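Local coordinates for DegV family protein (Corynebacterium glutamicum, PDB 3EGL) that binds long-chain fatty acids such as palmitate and may take part in lipid transport or fatty acid metabolism, at residues A14-P17 with T18-E22. Residues are numbered along the deposited sequence; the frame is centred on the assembly and turned at random.
Sequences ACLP and THVAE
P17 holds the N-cap position where the loop after strand 7-11 turns into helix 18-23, and its O accepts the i to i+4 bond from A21 N that closes the first turn. The extended backbone of P17 (psi 142°) gives way to helical angles at T18, and the A21 N to P17 O bond spans 3.0 Å, nearly straight at 172°. E22 N bonds to T18 O at 2.9 Å, carrying the i to i+4 pattern into the next residue. The proline ring runs alongside V20, both side chains pointing the same way, and P17 CB lies 3.9 Å from V20 CG2, the methyl set beside the backbone N because CG1 is anti to it (chi1 175°). The two methyls of L16 lie loosely by the turn, CD2 near V20 CG1 and CD1 near A21 CB, each pair 4.4 Å apart. M111 of helix 104-116 touches both L16 and V20, whereas M239 of strand 237-242, from the six-stranded sheet, packs on P17 and V20. At the outer side the H19 ring approaches the proline obliquely, CE1 3.8 Å from P17 CB, while V20 CG2 lies 3.6 Å above one imidazole face, offset toward its rim.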
loop_
_atom_site.group_PDB
_atom_site.type_symbol
_atom_site.label_atom_id
_atom_site.label_comp_id
_atom_site.label_asym_id
_atom_site.label_seq_id
_atom_site.Cartn_x
_atom_site.Cartn_y
_atom_site.Cartn_z
ATOM N N ALA A 14 0.800 3.293 3.195
ATOM C CA ALA A 14 -0.132 2.184 3.428
ATOM C C ALA A 14 -1.614 2.604 3.327
ATOM O O ALA A 14 -2.482 1.736 3.234
ATOM C CB ALA A 14 0.133 1.469 4.792
ATOM N N CYS A 15 -1.890 3.908 3.440
ATOM C CA CYS A 15 -3.256 4.457 3.393
ATOM C C CYS A 15 -4.224 4.069 4.521
ATOM O O CYS A 15 -5.446 4.119 4.317
ATOM C CB CYS A 15 -3.940 4.154 2.047
ATOM S SG CYS A 15 -3.030 4.827 0.643
ATOM N N LEU A 16 -3.720 3.680 5.682
ATOM C CA LEU A 16 -4.642 3.292 6.720
ATOM C C LEU A 16 -5.400 4.527 7.132
ATOM O O LEU A 16 -4.808 5.588 7.287
ATOM C CB LEU A 16 -3.934 2.727 7.938
ATOM C CG LEU A 16 -3.344 1.336 7.781
ATOM C CD1 LEU A 16 -2.439 1.108 8.994
ATOM C CD2 LEU A 16 -4.434 0.271 7.686
ATOM N N PRO A 17 -6.726 4.409 7.290
ATOM C CA PRO A 17 -7.442 5.532 7.905
ATOM C C PRO A 17 -6.885 5.781 9.285
ATOM O O PRO A 17 -6.497 4.849 10.013
ATOM C CB PRO A 17 -8.874 5.033 7.998
ATOM C CG PRO A 17 -8.980 4.064 6.863
ATOM C CD PRO A 17 -7.642 3.334 6.870
ATOM N N THR A 18 -6.811 7.058 9.610
ATOM C CA THR A 18 -6.257 7.504 10.865
ATOM C C THR A 18 -6.852 6.800 12.065
ATOM O O THR A 18 -6.110 6.281 12.887
ATOM C CB THR A 18 -6.374 9.020 10.975
ATOM O OG1 THR A 18 -5.496 9.588 9.988
ATOM C CG2 THR A 18 -5.915 9.504 12.330
ATOM N N HIS A 19 -8.177 6.743 12.151
ATOM C CA HIS A 19 -8.825 6.143 13.325
ATOM C C HIS A 19 -8.567 4.625 13.427
ATOM O O HIS A 19 -8.488 4.088 14.536
ATOM C CB HIS A 19 -10.331 6.467 13.356
ATOM C CG HIS A 19 -11.110 5.725 12.317
ATOM N ND1 HIS A 19 -11.184 6.145 11.002
ATOM C CD2 HIS A 19 -11.780 4.548 12.379
ATOM C CE1 HIS A 19 -11.893 5.268 10.307
ATOM N NE2 HIS A 19 -12.274 4.297 11.121
ATOM N N VAL A 20 -8.403 3.939 12.293
ATOM C CA VAL A 20 -7.985 2.534 12.295
ATOM C C VAL A 20 -6.553 2.339 12.838
ATOM O O VAL A 20 -6.310 1.481 13.715
ATOM C CB VAL A 20 -8.086 1.935 10.882
ATOM C CG1 VAL A 20 -7.530 0.507 10.828
ATOM C CG2 VAL A 20 -9.541 1.990 10.376
ATOM N N ALA A 21 -5.604 3.124 12.325
ATOM C CA ALA A 21 -4.226 3.071 12.821
ATOM C C ALA A 21 -4.215 3.320 14.325
ATOM O O ALA A 21 -3.568 2.585 15.079
ATOM C CB ALA A 21 -3.343 4.075 12.084
ATOM N N GLU A 22 -4.962 4.331 14.754
ATOM C CA GLU A 22 -5.140 4.624 16.188
ATOM C C GLU A 22 -5.787 3.488 16.994
ATOM O O GLU A 22 -5.219 3.052 17.996
ATOM C CB GLU A 22 -5.894 5.931 16.413
ATOM C CG GLU A 22 -4.979 7.147 16.375
ATOM C CD GLU A 22 -5.752 8.461 16.200
ATOM O OE1 GLU A 22 -7.005 8.415 16.085
ATOM O OE2 GLU A 22 -5.108 9.542 16.188
#